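Local atomic coordinates of 3-deoxy-D-manno-octulosonate 8-phosphate phosphatase KdsC (Xanthomonas campestris pv. campestris, PDB entry 4NAV), a protein that probably hydrolyses 3-deoxy-D-manno-octulosonate 8-phosphate to 3-deoxy-D-manno-octulosonate and phosphate, a magnesium-dependent step of lipopolysaccharide biosynthesis. Residues A[44-49]-A[74-79]; A[54-59]-A[64-69]; A[121-126]-A[140-145]. One frame throughout, in Å; residues are numbered along the deposited sequence.

In the fold
Interactions 1 and 2 belong to one continuous piece of chain: strand 44-49 runs into helix 50-61, and strand 65-70 leads to helix 75-84, so that interaction 2 falls within the span that interaction 1 brackets. Their centres lie about 16 Å apart, and they touch where Ala-77 O meets Leu-68 CD1 at 4.0 Å. Interaction 3 comes later in the chain, its centre about 23 Å from that of interaction 1 and about 21 Å from that of interaction 2. Two of the three approach the predicted metal and substrate site: the side chain of Lys-46 is about 3 Å from that of Asp-28, and that of Ile-142 about 6 Å from that of Asp-118.

Interaction 1. Residues A[44-49]-A[74-79]; sequences ESKAFN and SLSAEK
Ser-74 OG is approached by two nitrogen donors, one from each segment. Lys-46 NZ reaches it across the contact at 3.3 Å, while Ala-77 N lies 3.4 Å from the same OG; both bonds are weak, although the second is fairly straight, with an N-H...O angle of 159°. Ser-74 is the N-cap of the helix starting at Leu-75, and its hydroxyl makes the capping bond; chi1 of 79° leaves OG flanked by both backbone neighbours of CA, within range of Ala-77 N and of Lys-46 NZ. Lys-46 arrives lengthwise: beyond CG its chain is extended, and the ammonium group alone makes the polar contact. Its stronger partner is Asp-28, a predicted substrate-binding residue, with which NZ forms a salt bridge; Ser-74 is thus a secondary hold on a group directed at the probable active site. Along the way the lysine passes Ser-76, whose OG is 4.4 Å from Lys-46 CG, a loose packing distance. That OG has a weak hydrogen bond to the backbone O of Asp-39 of a second subunit. Strand 44-49 is paired antiparallel with strand 35-38, and through Lys-46, Ala-47 and Phe-48 the pairing continues into a strand of the second subunit, with the N-terminal turn of helix 75-84 packed against this intersubunit sheet.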
ATOM      1  N   GLU A  44     -16.560   5.752  -2.344  1.00 56.93           N
ATOM      2  CA  GLU A  44     -15.553   4.695  -2.487  1.00 54.51           C
ATOM      3  C   GLU A  44     -14.536   4.915  -3.625  1.00 51.13           C
ATOM      4  O   GLU A  44     -14.874   5.480  -4.657  1.00 49.40           O
ATOM      5  CB  GLU A  44     -16.252   3.347  -2.695  1.00 54.77           C
ATOM      6  CG  GLU A  44     -17.134   2.945  -1.520  1.00 55.99           C
ATOM      7  CD  GLU A  44     -17.880   1.652  -1.774  1.00 56.76           C
ATOM      8  OE1 GLU A  44     -17.429   0.863  -2.626  1.00 57.05           O
ATOM      9  OE2 GLU A  44     -18.913   1.416  -1.124  1.00 59.52           O
ATOM     10  N   SER A  45     -13.294   4.464  -3.407  1.00 47.59           N
ATOM     11  CA  SER A  45     -12.272   4.422  -4.440  1.00 44.36           C
ATOM     12  C   SER A  45     -11.595   3.067  -4.426  1.00 43.14           C
ATOM     13  O   SER A  45     -11.584   2.380  -3.409  1.00 42.65           O
ATOM     14  CB  SER A  45     -11.211   5.494  -4.195  1.00 44.61           C
ATOM     15  OG  SER A  45     -11.719   6.806  -4.240  1.00 45.32           O
ATOM     16  N   LYS A  46     -10.970   2.721  -5.549  1.00 43.33           N
ATOM     17  CA  LYS A  46     -10.199   1.480  -5.687  1.00 41.32           C
ATOM     18  C   LYS A  46      -8.904   1.829  -6.371  1.00 40.57           C
ATOM     19  O   LYS A  46      -8.829   2.847  -7.028  1.00 40.52           O
ATOM     20  CB  LYS A  46     -10.934   0.438  -6.538  1.00 41.97           C
ATOM     21  CG  LYS A  46     -12.457   0.548  -6.531  1.00 44.73           C
ATOM     22  CD  LYS A  46     -13.141  -0.617  -7.229  1.00 45.42           C
ATOM     23  CE  LYS A  46     -14.505  -0.884  -6.612  1.00 48.20           C
ATOM     24  NZ  LYS A  46     -15.433  -1.616  -7.532  1.00 52.31           N
ATOM     25  N   ALA A  47      -7.893   0.978  -6.232  1.00 39.70           N
ATOM     26  CA  ALA A  47      -6.650   1.180  -6.938  1.00 38.96           C
ATOM     27  C   ALA A  47      -6.459   0.146  -8.026  1.00 38.83           C
ATOM     28  O   ALA A  47      -6.341  -1.058  -7.754  1.00 41.83           O
ATOM     29  CB  ALA A  47      -5.488   1.131  -5.982  1.00 38.21           C
ATOM     30  N   PHE A  48      -6.412   0.614  -9.262  1.00 38.78           N
ATOM     31  CA  PHE A  48      -5.992  -0.220 -10.387  1.00 37.64           C
ATOM     32  C   PHE A  48      -4.504  -0.008 -10.622  1.00 37.63           C
ATOM     33  O   PHE A  48      -3.892   0.825  -9.958  1.00 39.21           O
ATOM     34  CB  PHE A  48      -6.778   0.150 -11.642  1.00 38.25           C
ATOM     35  CG  PHE A  48      -8.248  -0.014 -11.483  1.00 38.54           C
ATOM     36  CD1 PHE A  48      -8.846  -1.231 -11.732  1.00 37.92           C
ATOM     37  CD2 PHE A  48      -9.022   1.022 -11.010  1.00 39.22           C
ATOM     38  CE1 PHE A  48     -10.217  -1.396 -11.553  1.00 38.11           C
ATOM     39  CE2 PHE A  48     -10.382   0.857 -10.816  1.00 39.80           C
ATOM     40  CZ  PHE A  48     -10.983  -0.351 -11.096  1.00 38.92           C
ATOM     41  N   ASN A  49      -3.928  -0.787 -11.535  1.00 36.50           N
ATOM     42  CA  ASN A  49      -2.496  -0.873 -11.725  1.00 36.24           C
ATOM     43  C   ASN A  49      -2.159  -0.599 -13.183  1.00 36.66           C
ATOM     44  O   ASN A  49      -2.783  -1.193 -14.047  1.00 36.60           O
ATOM     45  CB  ASN A  49      -2.051  -2.283 -11.380  1.00 36.39           C
ATOM     46  CG  ASN A  49      -0.573  -2.504 -11.653  1.00 37.07           C
ATOM     47  OD1 ASN A  49      -0.159  -2.698 -12.808  1.00 36.07           O
ATOM     48  ND2 ASN A  49       0.218  -2.587 -10.581  1.00 37.67           N
ATOM     49  N   SER A  74     -20.575   0.202  -9.397  1.00 88.42           N
ATOM     50  CA  SER A  74     -19.615   1.319  -9.212  1.00 86.64           C
ATOM     51  C   SER A  74     -19.285   2.091 -10.496  1.00 85.07           C
ATOM     52  O   SER A  74     -18.944   1.495 -11.508  1.00 85.91           O
ATOM     53  CB  SER A  74     -18.315   0.821  -8.553  1.00 81.75           C
ATOM     54  OG  SER A  74     -17.465   0.191  -9.484  1.00 75.71           O
ATOM     55  N   LEU A  75     -19.380   3.422 -10.449  1.00 82.97           N
ATOM     56  CA  LEU A  75     -18.956   4.250 -11.583  1.00 81.41           C
ATOM     57  C   LEU A  75     -17.430   4.126 -11.819  1.00 77.22           C
ATOM     58  O   LEU A  75     -16.965   4.359 -12.946  1.00 74.76           O
ATOM     59  CB  LEU A  75     -19.372   5.723 -11.386  1.00 80.20           C
ATOM     60  N   SER A  76     -16.673   3.773 -10.763  1.00 70.83           N
ATOM     61  CA  SER A  76     -15.207   3.590 -10.836  1.00 66.21           C
ATOM     62  C   SER A  76     -14.834   2.662 -11.958  1.00 62.69           C
ATOM     63  O   SER A  76     -14.007   2.982 -12.807  1.00 58.62           O
ATOM     64  CB  SER A  76     -14.653   2.926  -9.572  1.00 64.75           C
ATOM     65  OG  SER A  76     -14.742   3.755  -8.442  1.00 72.54           O
ATOM     66  N   ALA A  77     -15.447   1.487 -11.910  1.00 59.33           N
ATOM     67  CA  ALA A  77     -15.163   0.414 -12.825  1.00 56.32           C
ATOM     68  C   ALA A  77     -15.526   0.797 -14.255  1.00 56.24           C
ATOM     69  O   ALA A  77     -14.770   0.494 -15.195  1.00 51.60           O
ATOM     70  CB  ALA A  77     -15.919  -0.833 -12.398  1.00 56.26           C
ATOM     71  N   GLU A  78     -16.674   1.460 -14.408  1.00 57.76           N
ATOM     72  CA  GLU A  78     -17.086   1.990 -15.708  1.00 59.11           C
ATOM     73  C   GLU A  78     -16.023   2.978 -16.210  1.00 59.40           C
ATOM     74  O   GLU A  78     -15.526   2.833 -17.327  1.00 59.58           O
ATOM     75  CB  GLU A  78     -18.499   2.655 -15.691  1.00 60.66           C
ATOM     76  CG  GLU A  78     -19.675   1.709 -15.455  1.00 60.84           C
ATOM     77  N   LYS A  79     -15.671   3.970 -15.389  1.00 58.51           N
ATOM     78  CA  LYS A  79     -14.672   4.973 -15.789  1.00 58.08           C
ATOM     79  C   LYS A  79     -13.336   4.318 -16.195  1.00 57.20           C
ATOM     80  O   LYS A  79     -12.702   4.739 -17.178  1.00 60.43           O
ATOM     81  CB  LYS A  79     -14.503   6.041 -14.699  1.00 57.93           C
ATOM     82  CG  LYS A  79     -15.682   7.018 -14.613  1.00 60.97           C
TER

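Interaction 2. Residues A[54-59]-A[64-69]; sequences QGLKQL and IHVALI
Leu-59 and Val-66 meet with their side chains at about a right angle, and the valine presents a different methyl to each of two leucine side chains. Val-66 CG2 lies 3.7 Å from Leu-59 CB, and also 4.0 Å from Leu-56 O, whereas CG1 packs 4.0 Å from Leu-56 CD2, again with the two side chains nearly perpendicular. The valine torsion sets this division: CG1 stands anti to the backbone N (chi1 179°) and CG2 beside it, which directs the methyls toward two residues three apart on one face of the helix. Leu-59 also divides its branches, CD1 approaching Val-66 CG2 at 4.1 Å and CD2 meeting Ile-64 CD1 at 3.6 Å, the leucine and isoleucine chains running at a slant to each other. A backbone bond ties the same pair: Ile-64 N donates to Leu-59 O at 3.0 Å. All four residues are buried. The contact joins helix 50-61 to the parallel strand that follows it after a short turn, as in the beta-alpha-beta units of a Rossmann-like fold; strand 65-70 lies between strands 22-25 and 87-90, and Leu-59 and Ile-64 pack further against helix 158-169.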
ATOM      1  N   GLN A  54      -1.797  -1.551 -19.247  1.00 34.26           N
ATOM      2  CA  GLN A  54      -1.049  -1.806 -20.442  1.00 34.64           C
ATOM      3  C   GLN A  54      -1.382  -3.217 -20.974  1.00 33.11           C
ATOM      4  O   GLN A  54      -1.612  -3.377 -22.165  1.00 31.62           O
ATOM      5  CB  GLN A  54       0.450  -1.656 -20.188  1.00 35.46           C
ATOM      6  CG  GLN A  54       1.315  -1.684 -21.442  1.00 36.32           C
ATOM      7  CD  GLN A  54       0.875  -0.633 -22.458  1.00 38.09           C
ATOM      8  OE1 GLN A  54       0.907   0.558 -22.185  1.00 39.70           O
ATOM      9  NE2 GLN A  54       0.501  -1.075 -23.647  1.00 38.30           N
ATOM     10  N   GLY A  55      -1.452  -4.218 -20.100  1.00 31.36           N
ATOM     11  CA  GLY A  55      -1.799  -5.567 -20.561  1.00 30.97           C
ATOM     12  C   GLY A  55      -3.176  -5.669 -21.223  1.00 31.50           C
ATOM     13  O   GLY A  55      -3.354  -6.328 -22.239  1.00 30.32           O
ATOM     14  N   LEU A  56      -4.158  -4.970 -20.664  1.00 31.90           N
ATOM     15  CA  LEU A  56      -5.508  -5.084 -21.158  1.00 31.99           C
ATOM     16  C   LEU A  56      -5.692  -4.468 -22.541  1.00 33.01           C
ATOM     17  O   LEU A  56      -6.359  -5.030 -23.392  1.00 32.40           O
ATOM     18  CB  LEU A  56      -6.468  -4.486 -20.136  1.00 32.87           C
ATOM     19  CG  LEU A  56      -6.505  -5.294 -18.826  1.00 32.11           C
ATOM     20  CD1 LEU A  56      -7.262  -4.513 -17.778  1.00 33.73           C
ATOM     21  CD2 LEU A  56      -7.131  -6.658 -19.003  1.00 31.74           C
ATOM     22  N   LYS A  57      -5.111  -3.292 -22.743  1.00 35.18           N
ATOM     23  CA  LYS A  57      -5.076  -2.649 -24.038  1.00 37.09           C
ATOM     24  C   LYS A  57      -4.460  -3.576 -25.096  1.00 37.26           C
ATOM     25  O   LYS A  57      -4.926  -3.636 -26.227  1.00 36.40           O
ATOM     26  CB  LYS A  57      -4.260  -1.365 -23.960  1.00 39.93           C
ATOM     27  CG  LYS A  57      -5.027  -0.199 -23.395  1.00 42.57           C
ATOM     28  CD  LYS A  57      -4.134   1.023 -23.270  1.00 46.53           C
ATOM     29  CE  LYS A  57      -4.928   2.207 -22.733  1.00 49.71           C
ATOM     30  NZ  LYS A  57      -4.111   3.406 -22.386  1.00 51.01           N
ATOM     31  N   GLN A  58      -3.438  -4.324 -24.701  1.00 36.35           N
ATOM     32  CA  GLN A  58      -2.716  -5.143 -25.647  1.00 35.88           C
ATOM     33  C   GLN A  58      -3.538  -6.311 -26.091  1.00 34.61           C
ATOM     34  O   GLN A  58      -3.493  -6.693 -27.276  1.00 34.73           O
ATOM     35  CB  GLN A  58      -1.459  -5.619 -25.022  1.00 36.22           C
ATOM     36  CG  GLN A  58      -0.649  -4.464 -24.532  1.00 38.82           C
ATOM     37  CD  GLN A  58       0.316  -3.987 -25.530  1.00 42.32           C
ATOM     38  OE1 GLN A  58       0.083  -2.993 -26.229  1.00 41.62           O
ATOM     39  NE2 GLN A  58       1.419  -4.728 -25.655  1.00 47.45           N
ATOM     40  N   LEU A  59      -4.304  -6.870 -25.157  1.00 33.52           N
ATOM     41  CA  LEU A  59      -5.329  -7.845 -25.509  1.00 32.78           C
ATOM     42  C   LEU A  59      -6.321  -7.245 -26.499  1.00 33.83           C
ATOM     43  O   LEU A  59      -6.596  -7.833 -27.540  1.00 33.06           O
ATOM     44  CB  LEU A  59      -6.077  -8.326 -24.289  1.00 32.02           C
ATOM     45  CG  LEU A  59      -5.371  -9.285 -23.351  1.00 32.00           C
ATOM     46  CD1 LEU A  59      -6.336  -9.743 -22.293  1.00 31.44           C
ATOM     47  CD2 LEU A  59      -4.794 -10.507 -24.067  1.00 31.88           C
ATOM     48  N   ILE A  64      -8.626  -9.366 -29.152  1.00 37.98           N
ATOM     49  CA  ILE A  64      -9.304 -10.131 -28.151  1.00 36.29           C
ATOM     50  C   ILE A  64     -10.243  -9.193 -27.455  1.00 35.94           C
ATOM     51  O   ILE A  64      -9.815  -8.154 -27.027  1.00 36.17           O
ATOM     52  CB  ILE A  64      -8.297 -10.708 -27.145  1.00 35.50           C
ATOM     53  CG1 ILE A  64      -7.320 -11.614 -27.875  1.00 35.06           C
ATOM     54  CG2 ILE A  64      -9.007 -11.499 -26.056  1.00 34.87           C
ATOM     55  CD1 ILE A  64      -6.136 -12.032 -27.040  1.00 34.61           C
ATOM     56  N   HIS A  65     -11.500  -9.585 -27.307  1.00 36.44           N
ATOM     57  CA  HIS A  65     -12.463  -8.792 -26.563  1.00 38.92           C
ATOM     58  C   HIS A  65     -12.231  -8.864 -25.036  1.00 36.68           C
ATOM     59  O   HIS A  65     -12.029  -9.931 -24.475  1.00 35.33           O
ATOM     60  CB  HIS A  65     -13.884  -9.216 -26.904  1.00 42.16           C
ATOM     61  CG  HIS A  65     -14.223  -9.043 -28.357  1.00 47.65           C
ATOM     62  ND1 HIS A  65     -14.338 -10.110 -29.231  1.00 49.86           N
ATOM     63  CD2 HIS A  65     -14.440  -7.928 -29.094  1.00 50.47           C
ATOM     64  CE1 HIS A  65     -14.621  -9.661 -30.438  1.00 52.35           C
ATOM     65  NE2 HIS A  65     -14.691  -8.340 -30.383  1.00 54.07           N
ATOM     66  N   VAL A  66     -12.219  -7.709 -24.384  1.00 36.08           N
ATOM     67  CA  VAL A  66     -11.999  -7.646 -22.949  1.00 34.83           C
ATOM     68  C   VAL A  66     -13.211  -7.077 -22.217  1.00 35.80           C
ATOM     69  O   VAL A  66     -13.813  -6.101 -22.639  1.00 36.06           O
ATOM     70  CB  VAL A  66     -10.775  -6.809 -22.630  1.00 34.62           C
ATOM     71  CG1 VAL A  66     -10.573  -6.718 -21.124  1.00 33.88           C
ATOM     72  CG2 VAL A  66      -9.551  -7.434 -23.301  1.00 33.51           C
ATOM     73  N   ALA A  67     -13.582  -7.722 -21.126  1.00 36.19           N
ATOM     74  CA  ALA A  67     -14.747  -7.311 -20.376  1.00 38.51           C
ATOM     75  C   ALA A  67     -14.444  -7.321 -18.897  1.00 40.04           C
ATOM     76  O   ALA A  67     -13.744  -8.208 -18.412  1.00 40.87           O
ATOM     77  CB  ALA A  67     -15.897  -8.239 -20.660  1.00 38.99           C
ATOM     78  N   LEU A  68     -14.929  -6.314 -18.193  1.00 43.79           N
ATOM     79  CA  LEU A  68     -14.856  -6.276 -16.729  1.00 44.93           C
ATOM     80  C   LEU A  68     -16.228  -6.627 -16.198  1.00 45.89           C
ATOM     81  O   LEU A  68     -17.229  -6.194 -16.761  1.00 45.32           O
ATOM     82  CB  LEU A  68     -14.488  -4.885 -16.243  1.00 45.53           C
ATOM     83  CG  LEU A  68     -13.291  -4.233 -16.911  1.00 45.85           C
ATOM     84  CD1 LEU A  68     -12.977  -2.906 -16.243  1.00 46.97           C
ATOM     85  CD2 LEU A  68     -12.083  -5.146 -16.872  1.00 45.84           C
ATOM     86  N   ILE A  69     -16.275  -7.441 -15.152  1.00 45.79           N
ATOM     87  CA  ILE A  69     -17.545  -7.934 -14.638  1.00 47.95           C
ATOM     88  C   ILE A  69     -17.544  -7.858 -13.133  1.00 51.82           C
ATOM     89  O   ILE A  69     -16.757  -8.524 -12.468  1.00 54.15           O
ATOM     90  CB  ILE A  69     -17.827  -9.366 -15.108  1.00 47.34           C
ATOM     91  CG1 ILE A  69     -17.634  -9.446 -16.639  1.00 46.87           C
ATOM     92  CG2 ILE A  69     -19.226  -9.786 -14.692  1.00 48.16           C
ATOM     93  CD1 ILE A  69     -18.220 -10.665 -17.314  1.00 46.74           C
TER

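Interaction 3. Residues A[121-126]-A[140-145]; sequences PDLPAL and PWIAER
Two short helices that follow strands 113-116 and 131-133 of the core sheet meet through Ile-142, which lies against Leu-123 and Leu-126. Ile-142 CD1 is 4.1 Å from Leu-123 CG, the side chains running past one another head to tail. Leu-126 CD1 is met by Ile-142 CG2, anti to its own backbone N, at 4.0 Å, with CG1 only slightly farther, and here the two side chains stand nearly perpendicular. Parallel strands followed by helices form the Rossmann-like core of haloacid dehalogenase-type hydrolases, the family to which this protein belongs, and segment 121-126 comes directly after the loop bearing Asp-118, a predicted magnesium ligand. Asp-122 OD2 accepts from the backbone N atoms of Asp-118 and Asp-119, tying that loop to the start of the segment, while its OD1 pairs with Lys-95. At the margin, Leu-123 CD1 packs 4.2 Å from Arg-145 CD. The arginine is anchored within its own segment: NE donates to Trp-141 O at 2.8 Å, nearly straight at 177° and in the planes of both the carbonyl and the guanidinium, and NH2 forms a salt bridge with Glu-144 OE1 at 2.7 Å. Glu-144 OE2 accepts from the backbone N of Tyr-3 of a third subunit, and the ring of that Tyr-3 meets Trp-141 edge-to-face.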
ATOM      1  N   PRO A 121     -18.220 -14.967  -5.577  1.00 37.60           N
ATOM      2  CA  PRO A 121     -19.123 -14.569  -6.674  1.00 38.53           C
ATOM      3  C   PRO A 121     -18.607 -14.909  -8.101  1.00 37.89           C
ATOM      4  O   PRO A 121     -19.415 -15.014  -9.013  1.00 37.95           O
ATOM      5  CB  PRO A 121     -19.298 -13.057  -6.475  1.00 38.32           C
ATOM      6  CG  PRO A 121     -18.819 -12.792  -5.068  1.00 39.21           C
ATOM      7  CD  PRO A 121     -17.724 -13.799  -4.839  1.00 37.66           C
ATOM      8  N   ASP A 122     -17.297 -15.119  -8.259  1.00 37.03           N
ATOM      9  CA  ASP A 122     -16.698 -15.482  -9.544  1.00 36.36           C
ATOM     10  C   ASP A 122     -16.793 -16.985  -9.856  1.00 35.93           C
ATOM     11  O   ASP A 122     -16.559 -17.426 -10.983  1.00 34.49           O
ATOM     12  CB  ASP A 122     -15.238 -15.064  -9.588  1.00 35.98           C
ATOM     13  CG  ASP A 122     -15.029 -13.603  -9.210  1.00 37.93           C
ATOM     14  OD1 ASP A 122     -15.592 -12.703  -9.859  1.00 38.14           O
ATOM     15  OD2 ASP A 122     -14.287 -13.345  -8.232  1.00 40.90           O
ATOM     16  N   LEU A 123     -17.171 -17.771  -8.870  1.00 36.48           N
ATOM     17  CA  LEU A 123     -17.057 -19.205  -8.989  1.00 36.54           C
ATOM     18  C   LEU A 123     -17.933 -19.817 -10.086  1.00 37.07           C
ATOM     19  O   LEU A 123     -17.502 -20.743 -10.763  1.00 38.50           O
ATOM     20  CB  LEU A 123     -17.341 -19.852  -7.639  1.00 37.68           C
ATOM     21  CG  LEU A 123     -16.486 -20.976  -7.047  1.00 38.02           C
ATOM     22  CD1 LEU A 123     -17.285 -22.109  -6.401  1.00 39.80           C
ATOM     23  CD2 LEU A 123     -15.538 -21.493  -8.095  1.00 36.30           C
ATOM     24  N   PRO A 124     -19.153 -19.314 -10.279  1.00 37.90           N
ATOM     25  CA  PRO A 124     -19.986 -19.886 -11.322  1.00 38.63           C
ATOM     26  C   PRO A 124     -19.345 -19.797 -12.689  1.00 37.59           C
ATOM     27  O   PRO A 124     -19.383 -20.749 -13.478  1.00 37.92           O
ATOM     28  CB  PRO A 124     -21.242 -19.016 -11.265  1.00 40.34           C
ATOM     29  CG  PRO A 124     -21.336 -18.562  -9.843  1.00 40.09           C
ATOM     30  CD  PRO A 124     -19.897 -18.329  -9.471  1.00 39.18           C
ATOM     31  N   ALA A 125     -18.712 -18.666 -12.935  1.00 37.10           N
ATOM     32  CA  ALA A 125     -17.993 -18.424 -14.168  1.00 35.95           C
ATOM     33  C   ALA A 125     -16.688 -19.220 -14.213  1.00 35.20           C
ATOM     34  O   ALA A 125     -16.364 -19.855 -15.227  1.00 35.00           O
ATOM     35  CB  ALA A 125     -17.705 -16.944 -14.308  1.00 35.43           C
ATOM     36  N   LEU A 126     -15.909 -19.158 -13.147  1.00 34.66           N
ATOM     37  CA  LEU A 126     -14.655 -19.883 -13.134  1.00 33.83           C
ATOM     38  C   LEU A 126     -14.882 -21.339 -13.495  1.00 35.74           C
ATOM     39  O   LEU A 126     -14.079 -21.926 -14.258  1.00 37.14           O
ATOM     40  CB  LEU A 126     -13.986 -19.778 -11.793  1.00 33.41           C
ATOM     41  CG  LEU A 126     -13.369 -18.399 -11.546  1.00 32.48           C
ATOM     42  CD1 LEU A 126     -13.127 -18.142 -10.070  1.00 32.37           C
ATOM     43  CD2 LEU A 126     -12.061 -18.279 -12.322  1.00 31.35           C
ATOM     44  N   PRO A 140      -8.831 -19.243  -0.754  1.00 35.24           N
ATOM     45  CA  PRO A 140      -8.536 -20.674  -0.941  1.00 35.65           C
ATOM     46  C   PRO A 140      -9.671 -21.497  -1.573  1.00 35.88           C
ATOM     47  O   PRO A 140      -9.391 -22.429  -2.333  1.00 34.43           O
ATOM     48  CB  PRO A 140      -8.268 -21.190   0.476  1.00 36.59           C
ATOM     49  CG  PRO A 140      -7.901 -19.989   1.254  1.00 36.90           C
ATOM     50  CD  PRO A 140      -8.592 -18.813   0.633  1.00 36.40           C
ATOM     51  N   TRP A 141     -10.918 -21.175  -1.270  1.00 36.38           N
ATOM     52  CA  TRP A 141     -12.024 -21.862  -1.932  1.00 38.96           C
ATOM     53  C   TRP A 141     -12.039 -21.739  -3.446  1.00 38.48           C
ATOM     54  O   TRP A 141     -12.527 -22.639  -4.120  1.00 39.50           O
ATOM     55  CB  TRP A 141     -13.381 -21.434  -1.391  1.00 40.08           C
ATOM     56  CG  TRP A 141     -13.622 -21.900  -0.032  1.00 42.26           C
ATOM     57  CD1 TRP A 141     -13.181 -23.082   0.544  1.00 43.11           C
ATOM     58  CD2 TRP A 141     -14.384 -21.235   0.960  1.00 43.96           C
ATOM     59  NE1 TRP A 141     -13.611 -23.155   1.844  1.00 45.44           N
ATOM     60  CE2 TRP A 141     -14.351 -22.039   2.128  1.00 44.93           C
ATOM     61  CE3 TRP A 141     -15.084 -20.038   0.987  1.00 44.10           C
ATOM     62  CZ2 TRP A 141     -14.985 -21.679   3.292  1.00 46.61           C
ATOM     63  CZ3 TRP A 141     -15.732 -19.672   2.178  1.00 45.90           C
ATOM     64  CH2 TRP A 141     -15.673 -20.490   3.305  1.00 46.98           C
ATOM     65  N   ILE A 142     -11.484 -20.645  -3.961  1.00 37.65           N
ATOM     66  CA  ILE A 142     -11.358 -20.410  -5.394  1.00 36.80           C
ATOM     67  C   ILE A 142     -10.045 -21.003  -5.898  1.00 35.92           C
ATOM     68  O   ILE A 142     -10.032 -21.718  -6.914  1.00 37.71           O
ATOM     69  CB  ILE A 142     -11.434 -18.890  -5.716  1.00 36.52           C
ATOM     70  CG1 ILE A 142     -12.890 -18.441  -5.915  1.00 37.30           C
ATOM     71  CG2 ILE A 142     -10.672 -18.547  -6.992  1.00 35.00           C
ATOM     72  CD1 ILE A 142     -13.823 -18.802  -4.781  1.00 39.16           C
ATOM     73  N   ALA A 143      -8.949 -20.682  -5.217  1.00 34.12           N
ATOM     74  CA  ALA A 143      -7.637 -21.260  -5.535  1.00 34.33           C
ATOM     75  C   ALA A 143      -7.718 -22.785  -5.765  1.00 35.34           C
ATOM     76  O   ALA A 143      -7.254 -23.289  -6.768  1.00 35.45           O
ATOM     77  CB  ALA A 143      -6.655 -20.957  -4.407  1.00 33.96           C
ATOM     78  N   GLU A 144      -8.335 -23.485  -4.817  1.00 37.20           N
ATOM     79  CA  GLU A 144      -8.540 -24.933  -4.849  1.00 38.58           C
ATOM     80  C   GLU A 144      -9.249 -25.431  -6.073  1.00 39.25           C
ATOM     81  O   GLU A 144      -9.164 -26.618  -6.387  1.00 39.32           O
ATOM     82  CB  GLU A 144      -9.509 -25.314  -3.755  1.00 40.98           C
ATOM     83  CG  GLU A 144      -8.949 -25.751  -2.437  1.00 42.35           C
ATOM     84  CD  GLU A 144     -10.093 -26.212  -1.561  1.00 43.15           C
ATOM     85  OE1 GLU A 144     -11.219 -25.738  -1.752  1.00 42.09           O
ATOM     86  OE2 GLU A 144      -9.874 -27.049  -0.693  1.00 47.35           O
ATOM     87  N   ARG A 145     -10.057 -24.565  -6.674  1.00 38.86           N
ATOM     88  CA  ARG A 145     -10.944 -24.982  -7.745  1.00 39.97           C
ATOM     89  C   ARG A 145     -10.475 -24.502  -9.120  1.00 39.10           C
ATOM     90  O   ARG A 145     -11.132 -24.754 -10.122  1.00 40.68           O
ATOM     91  CB  ARG A 145     -12.390 -24.556  -7.420  1.00 41.56           C
ATOM     92  CG  ARG A 145     -13.205 -25.666  -6.759  1.00 44.13           C
ATOM     93  CD  ARG A 145     -14.431 -25.205  -5.982  1.00 45.08           C
ATOM     94  NE  ARG A 145     -14.021 -24.923  -4.616  1.00 46.76           N
ATOM     95  CZ  ARG A 145     -14.302 -25.658  -3.535  1.00 46.31           C
ATOM     96  NH1 ARG A 145     -15.032 -26.759  -3.592  1.00 46.56           N
ATOM     97  NH2 ARG A 145     -13.823 -25.263  -2.375  1.00 46.42           N
TER